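Local coordinates for protein serine protease (Arthrobacter nicotinovorans, PDB 3WY8) that probably cleaves peptide bonds as a secreted trypsin-like serine protease, with keratin among the substrates of its catalytic domain, at residues 150-154 / 190-194; 121-125 / 157-161; 52-58 / 71-77. All blocks are in the same frame, centred on the assembly; numbering follows the deposited sequence.

Contacts 1 and 2 sit together in the C-terminal half of the trypsin-like domain, their centres about 11 Å apart, and they touch directly: Y191 OH lies 2.7 Å from T159 OG1 and N150 OD1 2.8 Å from R121 NH2, both probable hydrogen bonds that join the two contacts. Their segments alternate along the chain. Contact 3 belongs to the N-terminal barrel, its centre about 28 Å from either of the others and on the opposite side of the chain's centre; nearest atoms are about 14 Å from contact 1 and about 18 Å from contact 2. The side chains of Y191 and T159 are close to, but not in contact with, the residues that probably form the Ser-His-Asp triad.

Contact 1: residues 150-154 / 190-194; sequences NDPYN and SYGYG
Two torsions bring D151 and Y191 together: the aspartate holds CG opposite its backbone N (chi1 -174°), reaching out toward the 190-194 loop, while the tyrosine ring sits between its own N and carbonyl carbon (chi1 71°), which directs the hydroxyl back at the carboxylate. The CA atoms of the two loops come no nearer than 10.2 Å (D151 to G192, and Y153 to Y193), so side chains alone span the gap. D151 OD2 is the shared acceptor: Y193 OH donates to it at 2.6 Å on the syn side, and Y191 OH at 2.7 Å through the anti lone pair, so two phenols arrive from different directions. The Y193 ring stands nearly perpendicular to the carboxylate, 82° between planes, with the acid at its edge.

The other carboxylate oxygen serves its own loop: D151 OD1 accepts from Y153 N and N154 N, each at 2.9 Å, the first near the carboxylate plane on the anti side, the second from well above it. The bond from Y153 N makes an Asx turn, and together the four bonds fix the rotation of a buried acid; two hydroxyls and two amides are likely to stabilise its negative charge. N154 ND2 donates to Y193 OH at 2.7 Å, close to its own amide plane, so that hydroxyl both gives and receives. Beside this, Y153 and Y193 touch only loosely.

S190, just before Y191, bonds through OG to D92 OD2, the probable triad aspartate, an arrangement known from chymotrypsin-like proteases, in which the segment following that serine lines the substrate-binding cleft.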
loop_
_atom_site.group_PDB
_atom_site.type_symbol
_atom_site.label_atom_id
_atom_site.label_comp_id
_atom_site.label_asym_id
_atom_site.label_seq_id
_atom_site.Cartn_x
_atom_site.Cartn_y
_atom_site.Cartn_z
ATOM N N ASN A 150 -5.878 6.595 -17.571
ATOM C CA ASN A 150 -6.437 5.251 -17.634
ATOM C C ASN A 150 -5.459 4.228 -18.197
ATOM O O ASN A 150 -4.488 4.587 -18.874
ATOM C CB ASN A 150 -7.739 5.254 -18.440
ATOM C CG ASN A 150 -8.811 6.102 -17.796
ATOM O OD1 ASN A 150 -8.852 6.249 -16.573
ATOM N ND2 ASN A 150 -9.685 6.679 -18.616
ATOM N N ASP A 151 -5.704 2.960 -17.884
ATOM C CA ASP A 151 -4.983 1.854 -18.510
ATOM C C ASP A 151 -5.470 1.746 -19.959
ATOM O O ASP A 151 -6.639 1.439 -20.197
ATOM C CB ASP A 151 -5.247 0.551 -17.737
ATOM C CG ASP A 151 -4.416 -0.620 -18.238
ATOM O OD1 ASP A 151 -4.103 -0.682 -19.447
ATOM O OD2 ASP A 151 -4.088 -1.500 -17.416
ATOM N N PRO A 152 -4.573 2.002 -20.934
ATOM C CA PRO A 152 -4.965 2.033 -22.346
ATOM C C PRO A 152 -5.303 0.660 -22.910
ATOM O O PRO A 152 -5.911 0.570 -23.978
ATOM C CB PRO A 152 -3.705 2.556 -23.051
ATOM C CG PRO A 152 -2.821 3.085 -21.985
ATOM C CD PRO A 152 -3.137 2.281 -20.770
ATOM N N TYR A 153 -4.912 -0.392 -22.197
ATOM C CA TYR A 153 -4.960 -1.749 -22.736
ATOM C C TYR A 153 -5.988 -2.602 -22.021
ATOM O O TYR A 153 -6.822 -3.248 -22.664
ATOM C CB TYR A 153 -3.575 -2.389 -22.655
ATOM C CG TYR A 153 -2.480 -1.441 -23.077
ATOM C CD1 TYR A 153 -2.291 -1.120 -24.425
ATOM C CD2 TYR A 153 -1.657 -0.834 -22.131
ATOM C CE1 TYR A 153 -1.302 -0.236 -24.816
ATOM C CE2 TYR A 153 -0.666 0.055 -22.513
ATOM C CZ TYR A 153 -0.489 0.343 -23.858
ATOM O OH TYR A 153 0.488 1.225 -24.239
ATOM N N ASN A 154 -5.935 -2.584 -20.693
ATOM C CA ASN A 154 -6.899 -3.293 -19.861
ATOM C C ASN A 154 -7.710 -2.316 -18.989
ATOM O O ASN A 154 -7.551 -2.311 -17.766
ATOM C CB ASN A 154 -6.181 -4.334 -18.982
ATOM C CG ASN A 154 -5.571 -5.482 -19.790
ATOM O OD1 ASN A 154 -6.270 -6.181 -20.518
ATOM N ND2 ASN A 154 -4.268 -5.690 -19.639
ATOM N N SER A 190 -0.224 -1.202 -7.381
ATOM C CA SER A 190 -0.845 -2.512 -7.604
ATOM C C SER A 190 -0.159 -3.369 -8.666
ATOM O O SER A 190 0.204 -4.521 -8.405
ATOM C CB SER A 190 -2.336 -2.351 -7.934
ATOM O OG SER A 190 -2.899 -3.591 -8.345
ATOM N N TYR A 191 0.005 -2.824 -9.866
ATOM C CA TYR A 191 0.617 -3.588 -10.943
ATOM C C TYR A 191 1.328 -2.728 -11.975
ATOM O O TYR A 191 1.082 -1.525 -12.088
ATOM C CB TYR A 191 -0.414 -4.503 -11.636
ATOM C CG TYR A 191 -1.457 -3.789 -12.481
ATOM C CD1 TYR A 191 -1.235 -3.534 -13.838
ATOM C CD2 TYR A 191 -2.672 -3.385 -11.926
ATOM C CE1 TYR A 191 -2.197 -2.882 -14.618
ATOM C CE2 TYR A 191 -3.641 -2.739 -12.697
ATOM C CZ TYR A 191 -3.394 -2.491 -14.036
ATOM O OH TYR A 191 -4.338 -1.851 -14.800
ATOM N N GLY A 192 2.210 -3.379 -12.725
ATOM C CA GLY A 192 2.797 -2.800 -13.922
ATOM C C GLY A 192 2.805 -3.858 -15.005
ATOM O O GLY A 192 2.519 -5.029 -14.745
ATOM N N TYR A 193 3.126 -3.446 -16.224
ATOM C CA TYR A 193 3.251 -4.376 -17.338
ATOM C C TYR A 193 4.695 -4.819 -17.542
ATOM O O TYR A 193 5.466 -4.171 -18.251
ATOM C CB TYR A 193 2.660 -3.752 -18.599
ATOM C CG TYR A 193 1.158 -3.707 -18.544
ATOM C CD1 TYR A 193 0.407 -4.872 -18.706
ATOM C CD2 TYR A 193 0.481 -2.514 -18.299
ATOM C CE1 TYR A 193 -0.970 -4.852 -18.641
ATOM C CE2 TYR A 193 -0.904 -2.481 -18.237
ATOM C CZ TYR A 193 -1.621 -3.656 -18.403
ATOM O OH TYR A 193 -2.990 -3.643 -18.344
ATOM N N GLY A 194 5.054 -5.931 -16.909
ATOM C CA GLY A 194 6.433 -6.411 -16.908
ATOM C C GLY A 194 7.188 -5.970 -15.668
ATOM O O GLY A 194 6.759 -5.050 -14.966
#

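Contact 2: residues 121-125 / 157-161; sequences RGLSY and FATQG
Q160 NE2, L123 N and Y125 OH together hold one water molecule between the 121-125 and 157-161 segments, the first two donating to its oxygen and the hydroxyl receiving one of its hydrogens. The water accepts from Q160 NE2 at 3.0 Å and from L123 N at the same distance, and donates to Y125 OH at 2.7 Å; N186 OD1 also bonds that hydroxyl. Since Q160 NE2 is 3.9 Å from Y125 OH, the water makes the junction that the side chains do not make directly.

The other end of the amide is held as well: G122 N donates to Q160 OE1 at 2.7 Å, in the carbonyl plane. With both ends engaged, the amide is fixed in orientation.

One face of the R121 guanidinium is met by Q160 CG, which lies 3.6 Å from R121 NH2. The arginine reaches there through a bend at chi3 (67°), which brings the guanidinium edge to the 157-161 backbone. R121 NH1 donates to A158 O at 2.8 Å, nearly in the guanidinium plane, while NH2 adds two weak bonds here, to A158 O and T159 O, its firmer partner being N150 OD1. With an alanine in place of Q160, G122 N and the bridging water would probably each lose one partner, and the guanidinium of R121 the packing of CG on that face.

Backbone bonds of L123 with A148, Y125 with G146 and G161 with T149 show that both segments lead into strands flanking 142-150, so the contact closes over the end of that middle strand in the antiparallel C-terminal barrel of a chymotrypsin-like fold.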
loop_
_atom_site.group_PDB
_atom_site.type_symbol
_atom_site.label_atom_id
_atom_site.label_comp_id
_atom_site.label_asym_id
_atom_site.label_seq_id
_atom_site.Cartn_x
_atom_site.Cartn_y
_atom_site.Cartn_z
ATOM N N ARG A 121 -11.277 11.063 -11.143
ATOM C CA ARG A 121 -10.267 10.348 -11.926
ATOM C C ARG A 121 -9.369 11.384 -12.592
ATOM O O ARG A 121 -9.842 12.443 -12.997
ATOM C CB ARG A 121 -10.934 9.485 -12.997
ATOM C CG ARG A 121 -11.834 8.386 -12.445
ATOM C CD ARG A 121 -12.368 7.489 -13.556
ATOM N NE ARG A 121 -11.309 6.705 -14.189
ATOM C CZ ARG A 121 -10.800 5.575 -13.695
ATOM N NH1 ARG A 121 -11.247 5.068 -12.550
ATOM N NH2 ARG A 121 -9.832 4.947 -14.353
ATOM N N GLY A 122 -8.078 11.090 -12.692
ATOM C CA GLY A 122 -7.153 11.979 -13.393
ATOM C C GLY A 122 -6.450 13.001 -12.519
ATOM O O GLY A 122 -5.914 13.990 -13.024
ATOM N N LEU A 123 -6.434 12.764 -11.208
ATOM C CA LEU A 123 -5.687 13.617 -10.288
ATOM C C LEU A 123 -4.180 13.395 -10.423
ATOM O O LEU A 123 -3.740 12.414 -11.030
ATOM C CB LEU A 123 -6.122 13.371 -8.837
ATOM C CG LEU A 123 -7.562 13.744 -8.455
ATOM C CD1 LEU A 123 -7.865 13.265 -7.041
ATOM C CD2 LEU A 123 -7.802 15.241 -8.584
ATOM N N SER A 124 -3.400 14.322 -9.872
ATOM C CA SER A 124 -1.946 14.173 -9.809
ATOM C C SER A 124 -1.555 13.547 -8.477
ATOM O O SER A 124 -2.180 13.819 -7.450
ATOM C CB SER A 124 -1.259 15.522 -10.004
ATOM O OG SER A 124 -1.474 15.979 -11.326
ATOM N N TYR A 125 -0.516 12.714 -8.503
ATOM C CA TYR A 125 -0.135 11.913 -7.345
ATOM C C TYR A 125 1.365 11.875 -7.117
ATOM O O TYR A 125 2.151 12.077 -8.041
ATOM C CB TYR A 125 -0.590 10.463 -7.533
ATOM C CG TYR A 125 -2.081 10.259 -7.503
ATOM C CD1 TYR A 125 -2.743 10.076 -6.295
ATOM C CD2 TYR A 125 -2.823 10.231 -8.684
ATOM C CE1 TYR A 125 -4.121 9.878 -6.259
ATOM C CE2 TYR A 125 -4.198 10.038 -8.660
ATOM C CZ TYR A 125 -4.835 9.859 -7.442
ATOM O OH TYR A 125 -6.191 9.666 -7.414
ATOM N N PHE A 157 -10.503 -2.681 -15.383
ATOM C CA PHE A 157 -10.289 -2.675 -13.940
ATOM C C PHE A 157 -10.493 -1.300 -13.302
ATOM O O PHE A 157 -10.390 -1.165 -12.084
ATOM C CB PHE A 157 -8.899 -3.224 -13.601
ATOM C CG PHE A 157 -8.685 -4.642 -14.047
ATOM C CD1 PHE A 157 -9.492 -5.671 -13.559
ATOM C CD2 PHE A 157 -7.668 -4.953 -14.944
ATOM C CE1 PHE A 157 -9.292 -6.985 -13.964
ATOM C CE2 PHE A 157 -7.460 -6.265 -15.354
ATOM C CZ PHE A 157 -8.271 -7.281 -14.866
ATOM N N ALA A 158 -10.787 -0.299 -14.132
ATOM C CA ALA A 158 -10.972 1.093 -13.696
ATOM C C ALA A 158 -9.750 1.660 -12.951
ATOM O O ALA A 158 -9.868 2.627 -12.193
ATOM C CB ALA A 158 -12.260 1.242 -12.850
ATOM N N THR A 159 -8.585 1.058 -13.178
ATOM C CA THR A 159 -7.352 1.496 -12.514
ATOM C C THR A 159 -6.816 2.766 -13.168
ATOM O O THR A 159 -7.328 3.214 -14.193
ATOM C CB THR A 159 -6.253 0.413 -12.553
ATOM O OG1 THR A 159 -5.963 0.077 -13.916
ATOM C CG2 THR A 159 -6.686 -0.834 -11.794
ATOM N N GLN A 160 -5.798 3.355 -12.552
ATOM C CA GLN A 160 -5.127 4.521 -13.116
ATOM C C GLN A 160 -3.619 4.318 -13.046
ATOM O O GLN A 160 -3.123 3.627 -12.156
ATOM C CB GLN A 160 -5.520 5.784 -12.353
ATOM C CG GLN A 160 -7.012 6.091 -12.404
ATOM C CD GLN A 160 -7.335 7.449 -11.829
ATOM O OE1 GLN A 160 -7.569 8.401 -12.570
ATOM N NE2 GLN A 160 -7.324 7.552 -10.502
ATOM N N GLY A 161 -2.895 4.928 -13.979
ATOM C CA GLY A 161 -1.440 4.795 -14.006
ATOM C C GLY A 161 -0.701 6.113 -13.994
ATOM O O GLY A 161 -1.204 7.119 -14.499
HETATM O O HOH W 1 -7.499 10.409 -9.666
#

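Contact 3: residues 52-58 / 71-77; sequences YATNFIF and KWTAKAL
The antiparallel beta hairpin formed by strands 55-60 and 72-78, part of the closed six-stranded N-terminal barrel, brings F58 and W72 together as a hydrogen-bonded pair. F58 N donates to W72 O at 2.8 Å, and W72 N returns a bond to F58 O at 2.9 Å. One step on, I57 and T73 form a non-hydrogen-bonded pair, followed by the bond from A74 N to F56 O at 3.0 Å. The short segments 55-58 and 72-74 run 145° apart in direction, antiparallel with some twist.

The two faces differ in burial. F58 and W72 are buried on one of them, where both side chains pack on L106 of helix 106-110. I57 and T73, partly exposed, lie side by side on the other, pointing the same way, with I57 CD1 resting 3.4 Å from T73 OG1.

Past A74 the chain turns a corner at K75, and L77 becomes the centre of the packing. F56 swings CG opposite its backbone N (chi1 -179°), which lays its ring beside A74 CB and under L77 CD2. L77 CD2 stands 4.3 Å from the centroid of the F56 ring and 21° off its normal, a CH-pi contact over the face. The second methyl, L77 CD1, meets A53 CB and A53 O. A water bridges the diverging strands, donating to A74 O and accepting weakly from F56 N. Y52, whose OH bonds A79 N, closes the far end: L77 CB is 3.6 Å from Y52 CD1, and L77 O lies over the face of the same ring.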
loop_
_atom_site.group_PDB
_atom_site.type_symbol
_atom_site.label_atom_id
_atom_site.label_comp_id
_atom_site.label_asym_id
_atom_site.label_seq_id
_atom_site.Cartn_x
_atom_site.Cartn_y
_atom_site.Cartn_z
ATOM N N TYR A 52 -5.749 -15.585 3.592
ATOM C CA TYR A 52 -5.028 -14.419 4.075
ATOM C C TYR A 52 -3.613 -14.808 4.502
ATOM O O TYR A 52 -3.335 -15.983 4.759
ATOM C CB TYR A 52 -5.779 -13.771 5.238
ATOM C CG TYR A 52 -6.958 -12.930 4.801
ATOM C CD1 TYR A 52 -6.775 -11.620 4.358
ATOM C CD2 TYR A 52 -8.256 -13.440 4.834
ATOM C CE1 TYR A 52 -7.854 -10.835 3.956
ATOM C CE2 TYR A 52 -9.343 -12.662 4.430
ATOM C CZ TYR A 52 -9.131 -11.361 3.994
ATOM O OH TYR A 52 -10.193 -10.582 3.596
ATOM N N ALA A 53 -2.725 -13.816 4.561
ATOM C CA ALA A 53 -1.354 -14.009 5.026
ATOM C C ALA A 53 -1.328 -14.581 6.439
ATOM O O ALA A 53 -2.146 -14.205 7.277
ATOM C CB ALA A 53 -0.592 -12.691 4.978
ATOM N N THR A 54 -0.390 -15.489 6.688
ATOM C CA THR A 54 -0.261 -16.127 8.001
ATOM C C THR A 54 0.635 -15.331 8.952
ATOM O O THR A 54 0.581 -15.518 10.169
ATOM C CB THR A 54 0.233 -17.581 7.887
ATOM O OG1 THR A 54 1.416 -17.625 7.079
ATOM C CG2 THR A 54 -0.848 -18.463 7.253
ATOM N N ASN A 55 1.459 -14.451 8.387
ATOM C CA ASN A 55 2.249 -13.495 9.162
ATOM C C ASN A 55 2.428 -12.234 8.336
ATOM O O ASN A 55 2.609 -12.315 7.126
ATOM C CB ASN A 55 3.611 -14.080 9.557
ATOM C CG ASN A 55 4.232 -13.368 10.753
ATOM O OD1 ASN A 55 5.376 -12.913 10.695
ATOM N ND2 ASN A 55 3.474 -13.260 11.844
ATOM N N PHE A 56 2.353 -11.079 8.993
ATOM C CA PHE A 56 2.350 -9.780 8.311
ATOM C C PHE A 56 2.979 -8.757 9.247
ATOM O O PHE A 56 2.419 -8.443 10.304
ATOM C CB PHE A 56 0.904 -9.395 7.950
ATOM C CG PHE A 56 0.757 -8.081 7.207
ATOM C CD1 PHE A 56 0.517 -8.071 5.834
ATOM C CD2 PHE A 56 0.804 -6.863 7.884
ATOM C CE1 PHE A 56 0.344 -6.871 5.139
ATOM C CE2 PHE A 56 0.640 -5.653 7.202
ATOM C CZ PHE A 56 0.407 -5.660 5.823
ATOM N N ILE A 57 4.156 -8.264 8.863
ATOM C CA ILE A 57 4.938 -7.349 9.692
ATOM C C ILE A 57 5.100 -6.009 8.985
ATOM O O ILE A 57 5.514 -5.958 7.833
ATOM C CB ILE A 57 6.344 -7.932 10.024
ATOM C CG1 ILE A 57 6.241 -9.353 10.598
ATOM C CG2 ILE A 57 7.143 -6.982 10.943
ATOM C CD1 ILE A 57 5.423 -9.478 11.896
ATOM N N PHE A 58 4.759 -4.933 9.686
ATOM C CA PHE A 58 4.886 -3.578 9.159
ATOM C C PHE A 58 6.026 -2.871 9.874
ATOM O O PHE A 58 6.064 -2.829 11.109
ATOM C CB PHE A 58 3.557 -2.830 9.343
ATOM C CG PHE A 58 3.543 -1.428 8.782
ATOM C CD1 PHE A 58 3.641 -1.200 7.407
ATOM C CD2 PHE A 58 3.382 -0.339 9.632
ATOM C CE1 PHE A 58 3.602 0.101 6.891
ATOM C CE2 PHE A 58 3.341 0.964 9.129
ATOM C CZ PHE A 58 3.454 1.183 7.753
ATOM N N LYS A 71 8.935 -3.192 15.037
ATOM C CA LYS A 71 8.280 -4.053 14.058
ATOM C C LYS A 71 6.879 -4.358 14.565
ATOM O O LYS A 71 6.710 -4.802 15.704
ATOM C CB LYS A 71 9.063 -5.358 13.870
ATOM C CG LYS A 71 10.480 -5.191 13.321
ATOM C CD LYS A 71 11.268 -6.508 13.385
ATOM C CE LYS A 71 11.608 -6.896 14.827
ATOM N NZ LYS A 71 12.402 -8.161 14.930
ATOM N N TRP A 72 5.886 -4.123 13.714
ATOM C CA TRP A 72 4.484 -4.234 14.100
ATOM C C TRP A 72 3.850 -5.454 13.453
ATOM O O TRP A 72 4.031 -5.690 12.259
ATOM C CB TRP A 72 3.734 -2.948 13.724
ATOM C CG TRP A 72 4.253 -1.744 14.460
ATOM C CD1 TRP A 72 5.426 -1.075 14.230
ATOM C CD2 TRP A 72 3.627 -1.083 15.566
ATOM N NE1 TRP A 72 5.563 -0.031 15.120
ATOM C CE2 TRP A 72 4.474 -0.015 15.951
ATOM C CE3 TRP A 72 2.427 -1.282 16.264
ATOM C CZ2 TRP A 72 4.158 0.850 17.008
ATOM C CZ3 TRP A 72 2.117 -0.423 17.318
ATOM C CH2 TRP A 72 2.982 0.629 17.676
ATOM N N THR A 73 3.115 -6.230 14.247
ATOM C CA THR A 73 2.495 -7.470 13.777
ATOM C C THR A 73 0.990 -7.284 13.565
ATOM O O THR A 73 0.322 -6.644 14.375
ATOM C CB THR A 73 2.750 -8.627 14.774
ATOM O OG1 THR A 73 4.161 -8.770 14.980
ATOM C CG2 THR A 73 2.181 -9.952 14.250
ATOM N N ALA A 74 0.467 -7.841 12.473
ATOM C CA ALA A 74 -0.965 -7.751 12.173
ATOM C C ALA A 74 -1.776 -8.681 13.056
ATOM O O ALA A 74 -1.438 -9.856 13.207
ATOM C CB ALA A 74 -1.232 -8.070 10.709
ATOM N N LYS A 75 -2.846 -8.152 13.639
ATOM C CA LYS A 75 -3.805 -9.011 14.323
ATOM C C LYS A 75 -4.931 -9.444 13.388
ATOM O O LYS A 75 -5.467 -10.534 13.534
ATOM C CB LYS A 75 -4.342 -8.377 15.610
ATOM C CG LYS A 75 -5.181 -7.141 15.441
ATOM C CD LYS A 75 -5.925 -6.825 16.731
ATOM C CE LYS A 75 -6.858 -5.654 16.520
ATOM N NZ LYS A 75 -7.272 -5.009 17.794
ATOM N N ALA A 76 -5.272 -8.600 12.414
ATOM C CA ALA A 76 -6.321 -8.936 11.450
ATOM C C ALA A 76 -6.066 -8.301 10.089
ATOM O O ALA A 76 -5.340 -7.314 9.983
ATOM C CB ALA A 76 -7.692 -8.536 11.990
ATOM N N LEU A 77 -6.655 -8.892 9.050
ATOM C CA LEU A 77 -6.458 -8.446 7.672
ATOM C C LEU A 77 -7.796 -8.368 6.964
ATOM O O LEU A 77 -8.631 -9.272 7.099
ATOM C CB LEU A 77 -5.531 -9.406 6.921
ATOM C CG LEU A 77 -4.186 -9.734 7.569
ATOM C CD1 LEU A 77 -3.574 -10.974 6.926
ATOM C CD2 LEU A 77 -3.239 -8.539 7.502
HETATM O O HOH W 2 0.475 -11.422 11.460
#